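Local coordinates for glycoside hydrolase family protein (Novosphingobium sp. PP1Y, PDB 6Q2F) that probably hydrolyses alpha-L-rhamnosidic bonds, releasing L-rhamnose from glycosides, at residues P40-A45 and S722-T727; Q44-P49 and W931-G936; S52-V57 and Y717-S722. All blocks are in the same frame, centred on the assembly; numbering follows the deposited sequence.

Overall arrangement
The three contacts cluster near the modelled N-terminus: the centre of contact 1 is about 8 Å from that of contact 2, and the centre of contact 3 about 11 Å from either. Contacts 1 and 2 share helix 42-47; contacts 1 and 3 share helix 712-726. Along the chain, 40-45, 44-49 and 52-57 follow closely, whereas 717-722, 722-727 and 931-936 come hundreds of residues later. Strand 56-62 closes an eight-stranded parallel barrel against strand 674-677, and helix 712-726 lies beyond that last strand. The N-terminal segment is thus fitted between barrel and the antiparallel sheet that holds strands 926-932 and 961-967; Arg720 ties contacts 2 and 3, bonding to the carbonyls of Phe46 and Lys47.

Contact 1: P40-A45 and S722-T727; sequences PSLEQA and SLLLQT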
loop_
_atom_site.group_PDB
_atom_site.type_symbol
_atom_site.label_atom_id
_atom_site.label_comp_id
_atom_site.label_asym_id
_atom_site.label_seq_id
_atom_site.Cartn_x
_atom_site.Cartn_y
_atom_site.Cartn_z
ATOM N N PRO A 40 8.249 -21.132 27.076
ATOM C CA PRO A 40 8.198 -22.225 26.094
ATOM C C PRO A 40 9.332 -22.141 25.088
ATOM O O PRO A 40 9.759 -21.055 24.687
ATOM C CB PRO A 40 6.832 -22.045 25.412
ATOM C CG PRO A 40 6.433 -20.668 25.695
ATOM C CD PRO A 40 7.011 -20.335 27.039
ATOM N N SER A 41 9.828 -23.312 24.696
ATOM C CA SER A 41 10.799 -23.387 23.618
ATOM C C SER A 41 10.163 -22.970 22.300
ATOM O O SER A 41 8.937 -22.894 22.164
ATOM C CB SER A 41 11.337 -24.800 23.481
ATOM O OG SER A 41 10.304 -25.656 23.029
ATOM N N LEU A 42 11.020 -22.712 21.312
ATOM C CA LEU A 42 10.508 -22.405 19.986
ATOM C C LEU A 42 9.734 -23.590 19.408
ATOM O O LEU A 42 8.738 -23.399 18.696
ATOM C CB LEU A 42 11.651 -21.998 19.063
ATOM C CG LEU A 42 11.227 -21.418 17.715
ATOM C CD1 LEU A 42 10.385 -20.154 17.913
ATOM C CD2 LEU A 42 12.472 -21.147 16.832
ATOM N N GLU A 43 10.159 -24.818 19.728
ATOM C CA GLU A 43 9.439 -25.997 19.252
ATOM C C GLU A 43 8.038 -26.061 19.840
ATOM O O GLU A 43 7.080 -26.389 19.135
ATOM C CB GLU A 43 10.205 -27.274 19.593
ATOM C CG GLU A 43 11.519 -27.473 18.818
ATOM C CD GLU A 43 12.672 -26.643 19.364
ATOM O OE1 GLU A 43 12.525 -26.034 20.444
ATOM O OE2 GLU A 43 13.732 -26.600 18.705
ATOM N N GLN A 44 7.904 -25.764 21.132
ATOM C CA GLN A 44 6.587 -25.774 21.764
ATOM C C GLN A 44 5.719 -24.643 21.234
ATOM O O GLN A 44 4.542 -24.846 20.928
ATOM C CB GLN A 44 6.727 -25.670 23.284
ATOM C CG GLN A 44 7.394 -26.892 23.923
ATOM C CD GLN A 44 7.816 -26.654 25.370
ATOM O OE1 GLN A 44 8.317 -25.580 25.725
ATOM N NE2 GLN A 44 7.611 -27.665 26.213
ATOM N N ALA A 45 6.285 -23.436 21.122
ATOM C CA ALA A 45 5.522 -22.330 20.557
ATOM C C ALA A 45 5.089 -22.652 19.134
ATOM O O ALA A 45 3.971 -22.321 18.727
ATOM C CB ALA A 45 6.346 -21.041 20.601
ATOM N N SER A 722 3.871 -17.121 11.044
ATOM C CA SER A 722 4.093 -15.805 11.629
ATOM C C SER A 722 5.041 -15.896 12.814
ATOM O O SER A 722 5.915 -15.043 12.982
ATOM C CB SER A 722 2.758 -15.199 12.078
ATOM O OG SER A 722 1.830 -15.117 11.001
ATOM N N LEU A 723 4.877 -16.933 13.649
ATOM C CA LEU A 723 5.732 -17.088 14.826
ATOM C C LEU A 723 7.204 -17.099 14.434
ATOM O O LEU A 723 8.008 -16.305 14.951
ATOM C CB LEU A 723 5.368 -18.372 15.584
ATOM C CG LEU A 723 6.397 -18.781 16.639
ATOM C CD1 LEU A 723 6.405 -17.797 17.835
ATOM C CD2 LEU A 723 6.219 -20.233 17.100
ATOM N N LEU A 724 7.577 -18.002 13.517
ATOM C CA LEU A 724 8.978 -18.072 13.102
ATOM C C LEU A 724 9.408 -16.777 12.427
ATOM O O LEU A 724 10.534 -16.302 12.633
ATOM C CB LEU A 724 9.184 -19.259 12.177
ATOM C CG LEU A 724 8.831 -20.644 12.764
ATOM C CD1 LEU A 724 9.306 -21.806 11.864
ATOM C CD2 LEU A 724 9.499 -20.793 14.113
ATOM N N LEU A 725 8.507 -16.167 11.641
ATOM C CA LEU A 725 8.825 -14.941 10.923
ATOM C C LEU A 725 8.806 -13.706 11.821
ATOM O O LEU A 725 9.152 -12.611 11.365
ATOM C CB LEU A 725 7.881 -14.793 9.733
ATOM C CG LEU A 725 8.255 -15.872 8.678
ATOM C CD1 LEU A 725 7.185 -15.984 7.590
ATOM C CD2 LEU A 725 9.580 -15.505 8.025
ATOM N N GLN A 726 8.461 -13.853 13.093
ATOM C CA GLN A 726 8.689 -12.786 14.065
ATOM C C GLN A 726 9.909 -13.035 14.939
ATOM O O GLN A 726 10.297 -12.150 15.704
ATOM C CB GLN A 726 7.456 -12.620 14.971
ATOM C CG GLN A 726 6.198 -12.189 14.241
ATOM C CD GLN A 726 4.958 -12.230 15.125
ATOM O OE1 GLN A 726 5.051 -12.303 16.351
ATOM N NE2 GLN A 726 3.785 -12.180 14.498
ATOM N N THR A 727 10.495 -14.217 14.860
ATOM C CA THR A 727 11.525 -14.639 15.798
ATOM C C THR A 727 12.848 -13.953 15.487
ATOM O O THR A 727 13.197 -13.761 14.324
ATOM C CB THR A 727 11.692 -16.168 15.748
ATOM O OG1 THR A 727 10.458 -16.770 16.143
ATOM C CG2 THR A 727 12.802 -16.637 16.677
#
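Leu723 and Leu42 carry the apolar packing between the helices 42-47 and 712-726, Leu42 CD1 coming to 4.2 Å from Leu723 CD2. Leu723 is swung out with CG opposite its backbone N (chi1 167°), which sends CD2 onto the backbone and methyl of Ala45: CD2 lies 3.4 Å from Ala45 C and 3.6 Å from Ala45 CB. Alanine suits this place because its short side chain lets a leucine branch settle directly on the helix. Leu42 reaches over the same helix, its CD1 meeting Leu724 CD2 at 4.0 Å, while its CG and CD2 also rest against that same methyl. Leu42 and Leu724 slant across one another, and Trp931 touches both.

A mixed contact completes the patch: the hydroxyl of Thr727 lies beside Leu42, with OG1 3.8 Å from CD1. This oxygen is satisfied within its own segment, for Thr727 OG1 donates to Leu723 O at 2.8 Å from above the carbonyl plane, while Gln726 N reaches the opposite face.

The remaining polar bonds order the start of helix 42-47. Ser41 OG accepts from Gln44 N at 3.1 Å, and Gln44 OE1 accepts from Ser41 N at 2.9 Å. A small hydroxyl and a flexible amide can thus satisfy both backbone N-H groups. This reciprocal pair is a capping box, set at the head of a short helix that leans by its leucine and alanine side on a longer one.

Contact 2: Q44-P49 and W931-G936; sequences QAFKDP and WHPETG
Phe46, in the last turn of helix 42-47, lies against the loop of the beta hairpin formed by strands 926-932 and 937-946. A trans first torsion (chi1 -167°) carries the ring away from its own helix towards the hairpin. Trp931 CE3 sits over one face of the phenyl ring, 3.6 Å from CD2 and displaced toward the rim; the planes meet at 52°, neither stacked nor perpendicular. The far end of the phenylalanine is held by backbone: CE2 approaches His932 O at 3.4 Å and Gly936 CA at 3.5 Å, while CZ lies 3.7 Å from Pro933 CA. With an alanine in place of Phe46, the indole of Trp931 and the hairpin loop would probably lose their common filler, leaving a gap between helix and turn.

Lys47 flanks the same loop with its aliphatic part, bending at chi2 so that CD comes within 3.5 Å of Gly936 O and CE within 3.5 Å of Thr935 O. Glycine suits position 936 twice over: its positive phi (77°) is easy without a side chain, and a beta carbon would collide with Lys47 CD. Gly936 N also bonds to His932 O, closing the loop. Arg720 of helix 712-726 ties both sides by donating to the carbonyls of Phe46, Lys47 and Pro933. The arrangement is that of a helix C-terminus docked by one aromatic side chain on a glycine-containing hairpin loop.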
loop_
_atom_site.group_PDB
_atom_site.type_symbol
_atom_site.label_atom_id
_atom_site.label_comp_id
_atom_site.label_asym_id
_atom_site.label_seq_id
_atom_site.Cartn_x
_atom_site.Cartn_y
_atom_site.Cartn_z
ATOM N N GLN A 44 7.904 -25.764 21.132
ATOM C CA GLN A 44 6.587 -25.774 21.764
ATOM C C GLN A 44 5.719 -24.643 21.234
ATOM O O GLN A 44 4.542 -24.846 20.928
ATOM C CB GLN A 44 6.727 -25.670 23.284
ATOM C CG GLN A 44 7.394 -26.892 23.923
ATOM C CD GLN A 44 7.816 -26.654 25.370
ATOM O OE1 GLN A 44 8.317 -25.580 25.725
ATOM N NE2 GLN A 44 7.611 -27.665 26.213
ATOM N N ALA A 45 6.285 -23.436 21.122
ATOM C CA ALA A 45 5.522 -22.330 20.557
ATOM C C ALA A 45 5.089 -22.652 19.134
ATOM O O ALA A 45 3.971 -22.321 18.727
ATOM C CB ALA A 45 6.346 -21.041 20.601
ATOM N N PHE A 46 5.967 -23.307 18.359
ATOM C CA PHE A 46 5.601 -23.671 16.992
ATOM C C PHE A 46 4.456 -24.669 16.974
ATOM O O PHE A 46 3.590 -24.600 16.097
ATOM C CB PHE A 46 6.820 -24.230 16.268
ATOM C CG PHE A 46 6.657 -24.362 14.781
ATOM C CD1 PHE A 46 6.491 -23.245 13.985
ATOM C CD2 PHE A 46 6.720 -25.605 14.180
ATOM C CE1 PHE A 46 6.367 -23.361 12.601
ATOM C CE2 PHE A 46 6.601 -25.738 12.797
ATOM C CZ PHE A 46 6.428 -24.604 12.007
ATOM N N LYS A 47 4.412 -25.586 17.933
ATOM C CA LYS A 47 3.282 -26.503 17.982
ATOM C C LYS A 47 1.976 -25.760 18.289
ATOM O O LYS A 47 0.959 -25.985 17.617
ATOM C CB LYS A 47 3.542 -27.609 19.002
ATOM C CG LYS A 47 2.652 -28.823 18.790
ATOM C CD LYS A 47 2.598 -29.211 17.304
ATOM C CE LYS A 47 1.750 -30.458 17.072
ATOM N NZ LYS A 47 0.350 -30.270 17.567
ATOM N N ASP A 48 1.995 -24.853 19.282
ATOM C CA ASP A 48 0.811 -24.095 19.724
ATOM C C ASP A 48 1.149 -22.614 19.843
ATOM O O ASP A 48 1.520 -22.128 20.917
ATOM C CB ASP A 48 0.273 -24.615 21.056
ATOM C CG ASP A 48 -0.191 -26.056 20.967
ATOM O OD1 ASP A 48 -1.296 -26.303 20.419
ATOM O OD2 ASP A 48 0.558 -26.943 21.440
ATOM N N PRO A 49 1.010 -21.865 18.751
ATOM C CA PRO A 49 1.530 -20.499 18.729
ATOM C C PRO A 49 0.870 -19.631 19.766
ATOM O O PRO A 49 -0.314 -19.822 20.111
ATOM C CB PRO A 49 1.195 -20.031 17.304
ATOM C CG PRO A 49 1.231 -21.293 16.501
ATOM C CD PRO A 49 0.741 -22.397 17.406
ATOM N N TRP A 931 11.014 -27.378 9.372
ATOM C CA TRP A 931 9.843 -27.146 10.209
ATOM C C TRP A 931 8.643 -26.877 9.319
ATOM O O TRP A 931 8.705 -26.029 8.429
ATOM C CB TRP A 931 10.053 -25.973 11.167
ATOM C CG TRP A 931 11.062 -26.214 12.233
ATOM C CD1 TRP A 931 12.175 -27.000 12.150
ATOM C CD2 TRP A 931 11.060 -25.662 13.560
ATOM N NE1 TRP A 931 12.863 -26.976 13.342
ATOM C CE2 TRP A 931 12.202 -26.159 14.222
ATOM C CE3 TRP A 931 10.190 -24.811 14.257
ATOM C CZ2 TRP A 931 12.508 -25.831 15.537
ATOM C CZ3 TRP A 931 10.494 -24.476 15.567
ATOM C CH2 TRP A 931 11.647 -24.985 16.197
ATOM N N HIS A 932 7.556 -27.612 9.548
ATOM C CA HIS A 932 6.394 -27.547 8.675
ATOM C C HIS A 932 5.277 -26.786 9.365
ATOM O O HIS A 932 4.788 -27.241 10.408
ATOM C CB HIS A 932 5.918 -28.952 8.304
ATOM C CG HIS A 932 6.927 -29.761 7.563
ATOM N ND1 HIS A 932 7.149 -29.617 6.210
ATOM C CD2 HIS A 932 7.745 -30.758 7.981
ATOM C CE1 HIS A 932 8.072 -30.486 5.832
ATOM N NE2 HIS A 932 8.451 -31.188 6.886
ATOM N N PRO A 933 4.837 -25.640 8.845
ATOM C CA PRO A 933 3.745 -24.913 9.524
ATOM C C PRO A 933 2.394 -25.601 9.419
ATOM O O PRO A 933 1.502 -25.279 10.219
ATOM C CB PRO A 933 3.743 -23.539 8.832
ATOM C CG PRO A 933 4.442 -23.758 7.513
ATOM C CD PRO A 933 5.485 -24.830 7.795
ATOM N N GLU A 934 2.200 -26.517 8.456
ATOM C CA GLU A 934 0.947 -27.270 8.392
ATOM C C GLU A 934 0.706 -28.029 9.682
ATOM O O GLU A 934 -0.433 -28.144 10.140
ATOM C CB GLU A 934 0.946 -28.263 7.226
ATOM C CG GLU A 934 0.787 -27.672 5.828
ATOM C CD GLU A 934 2.099 -27.156 5.257
ATOM O OE1 GLU A 934 3.063 -27.021 6.034
ATOM O OE2 GLU A 934 2.158 -26.879 4.043
ATOM N N THR A 935 1.765 -28.570 10.275
ATOM C CA THR A 935 1.644 -29.535 11.355
ATOM C C THR A 935 2.284 -29.087 12.648
ATOM O O THR A 935 1.943 -29.635 13.701
ATOM C CB THR A 935 2.287 -30.868 10.953
ATOM O OG1 THR A 935 3.670 -30.650 10.664
ATOM C CG2 THR A 935 1.595 -31.470 9.714
ATOM N N GLY A 936 3.214 -28.138 12.604
ATOM C CA GLY A 936 3.934 -27.773 13.805
ATOM C C GLY A 936 4.998 -28.761 14.193
ATOM O O GLY A 936 5.446 -28.750 15.343
#

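Contact 3: S52-V57 and Y717-S722; sequences SARPRV and YIARSS
Ala719, Ala53 and Pro55 have the most surface buried here, and the first two meet almost backbone to backbone. Ala53 O lies 3.3 Å from Ala719 CA in a CA-H...O contact, with 149° at the hydrogen, and in return Ala53 CB lies 3.4 Å from Ala719 O. Small side chains suit both places, where the two backbones come this close. The methyl of Ala719 also lies near Arg54, its CB 4.0 Å from Arg54 CA and equally far from Arg54 NH1, the guanidinium approaching it obliquely. That arginine finds a polar partner for NH1 in the carbonyl of Gly82.

Pro55 extends the apolar surface. Its ring meets Ile718 at about a right angle, CB lying 3.7 Å from Ile718 CG2. The proline's rigid ring fills this position just before strand 56-62, the first strand of a (beta/alpha)8 barrel. Its partner, helix 712-726, follows the eighth strand, 674-677, which pairs with 56-62 to close the barrel, and Pro675 touches both Ile718 and Ser722.

A water sits between Ala53 O and Ser722 OG, giving one proton to the first at 2.6 Å and the other to the second at 2.7 Å. Ser722 in turn donates from OG to Ile718 O at 2.6 Å, from above the carbonyl plane, whose other face takes Ser722 N. Serine suits the site because one small hydroxyl both receives the water's bond and passes a bond back to its helix. The carbonyl of Ala53 also meets this residue directly, for Ala53 O lies 3.3 Å from Ser722 CB.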
loop_
_atom_site.group_PDB
_atom_site.type_symbol
_atom_site.label_atom_id
_atom_site.label_comp_id
_atom_site.label_asym_id
_atom_site.label_seq_id
_atom_site.Cartn_x
_atom_site.Cartn_y
_atom_site.Cartn_z
ATOM N N SER A 52 0.428 -13.544 20.179
ATOM C CA SER A 52 1.197 -12.612 19.365
ATOM C C SER A 52 1.448 -13.135 17.957
ATOM O O SER A 52 1.724 -12.345 17.049
ATOM C CB SER A 52 2.539 -12.324 20.051
ATOM O OG SER A 52 3.287 -13.521 20.190
ATOM N N ALA A 53 1.412 -14.449 17.762
ATOM C CA ALA A 53 1.650 -15.007 16.440
ATOM C C ALA A 53 0.367 -15.205 15.650
ATOM O O ALA A 53 0.431 -15.465 14.446
ATOM C CB ALA A 53 2.399 -16.345 16.548
ATOM N N ARG A 54 -0.776 -15.069 16.281
ATOM C CA ARG A 54 -2.007 -15.453 15.609
ATOM C C ARG A 54 -2.534 -14.298 14.758
ATOM O O ARG A 54 -2.442 -13.139 15.162
ATOM C CB ARG A 54 -3.033 -15.888 16.645
ATOM C CG ARG A 54 -2.572 -17.142 17.353
ATOM C CD ARG A 54 -3.519 -17.656 18.432
ATOM N NE ARG A 54 -3.043 -18.985 18.825
ATOM C CZ ARG A 54 -3.142 -20.060 18.037
ATOM N NH1 ARG A 54 -3.711 -19.951 16.830
ATOM N NH2 ARG A 54 -2.657 -21.230 18.445
ATOM N N PRO A 55 -3.054 -14.575 13.565
ATOM C CA PRO A 55 -3.435 -13.486 12.675
ATOM C C PRO A 55 -4.672 -12.770 13.186
ATOM O O PRO A 55 -5.460 -13.296 13.981
ATOM C CB PRO A 55 -3.725 -14.189 11.347
ATOM C CG PRO A 55 -4.290 -15.500 11.777
ATOM C CD PRO A 55 -3.443 -15.881 13.001
ATOM N N ARG A 56 -4.816 -11.537 12.723
ATOM C CA ARG A 56 -5.982 -10.722 13.010
ATOM C C ARG A 56 -6.928 -10.772 11.817
ATOM O O ARG A 56 -6.576 -11.255 10.738
ATOM C CB ARG A 56 -5.554 -9.282 13.297
ATOM C CG ARG A 56 -5.035 -8.996 14.704
ATOM C CD ARG A 56 -3.782 -9.769 15.121
ATOM N NE ARG A 56 -3.342 -9.265 16.426
ATOM C CZ ARG A 56 -2.704 -9.965 17.355
ATOM N NH1 ARG A 56 -2.391 -11.248 17.131
ATOM N NH2 ARG A 56 -2.375 -9.363 18.501
ATOM N N VAL A 57 -8.144 -10.260 12.013
ATOM C CA VAL A 57 -9.067 -10.053 10.900
ATOM C C VAL A 57 -9.639 -8.641 10.969
ATOM O O VAL A 57 -9.780 -8.048 12.038
ATOM C CB VAL A 57 -10.220 -11.087 10.880
ATOM C CG1 VAL A 57 -9.653 -12.510 10.850
ATOM C CG2 VAL A 57 -11.143 -10.868 12.058
ATOM N N TYR A 717 -1.650 -22.639 10.386
ATOM C CA TYR A 717 -0.578 -22.506 9.409
ATOM C C TYR A 717 -0.081 -21.074 9.354
ATOM O O TYR A 717 1.137 -20.825 9.331
ATOM C CB TYR A 717 -1.094 -22.966 8.045
ATOM C CG TYR A 717 -0.178 -22.663 6.887
ATOM C CD1 TYR A 717 -0.238 -21.434 6.219
ATOM C CD2 TYR A 717 0.746 -23.604 6.459
ATOM C CE1 TYR A 717 0.596 -21.176 5.142
ATOM C CE2 TYR A 717 1.572 -23.355 5.392
ATOM C CZ TYR A 717 1.500 -22.144 4.746
ATOM O OH TYR A 717 2.323 -21.932 3.680
ATOM N N ILE A 718 -1.011 -20.118 9.361
ATOM C CA ILE A 718 -0.630 -18.709 9.364
ATOM C C ILE A 718 0.035 -18.333 10.679
ATOM O O ILE A 718 1.048 -17.618 10.694
ATOM C CB ILE A 718 -1.864 -17.842 9.091
ATOM C CG1 ILE A 718 -2.422 -18.148 7.688
ATOM C CG2 ILE A 718 -1.520 -16.346 9.284
ATOM C CD1 ILE A 718 -3.847 -17.571 7.438
ATOM N N ALA A 719 -0.507 -18.816 11.801
ATOM C CA ALA A 719 0.072 -18.490 13.102
ATOM C C ALA A 719 1.460 -19.100 13.269
ATOM O O ALA A 719 2.344 -18.480 13.867
ATOM C CB ALA A 719 -0.847 -18.971 14.223
ATOM N N ARG A 720 1.669 -20.326 12.776
ATOM C CA ARG A 720 2.983 -20.945 12.920
ATOM C C ARG A 720 4.008 -20.249 12.047
ATOM O O ARG A 720 5.159 -20.059 12.452
ATOM C CB ARG A 720 2.936 -22.434 12.570
ATOM C CG ARG A 720 2.151 -23.234 13.551
ATOM C CD ARG A 720 2.324 -24.724 13.333
ATOM N NE ARG A 720 1.613 -25.470 14.355
ATOM C CZ ARG A 720 0.548 -26.214 14.101
ATOM N NH1 ARG A 720 0.099 -26.311 12.859
ATOM N NH2 ARG A 720 -0.062 -26.859 15.080
ATOM N N SER A 721 3.618 -19.896 10.830
ATOM C CA SER A 721 4.527 -19.191 9.945
ATOM C C SER A 721 4.880 -17.831 10.524
ATOM O O SER A 721 6.044 -17.423 10.511
ATOM C CB SER A 721 3.881 -19.053 8.568
ATOM O OG SER A 721 3.690 -20.327 7.988
ATOM N N SER A 722 3.871 -17.121 11.044
ATOM C CA SER A 722 4.093 -15.805 11.629
ATOM C C SER A 722 5.041 -15.896 12.814
ATOM O O SER A 722 5.915 -15.043 12.982
ATOM C CB SER A 722 2.758 -15.199 12.078
ATOM O OG SER A 722 1.830 -15.117 11.001
HETATM O O HOH W 1 -0.085 -13.918 12.461
#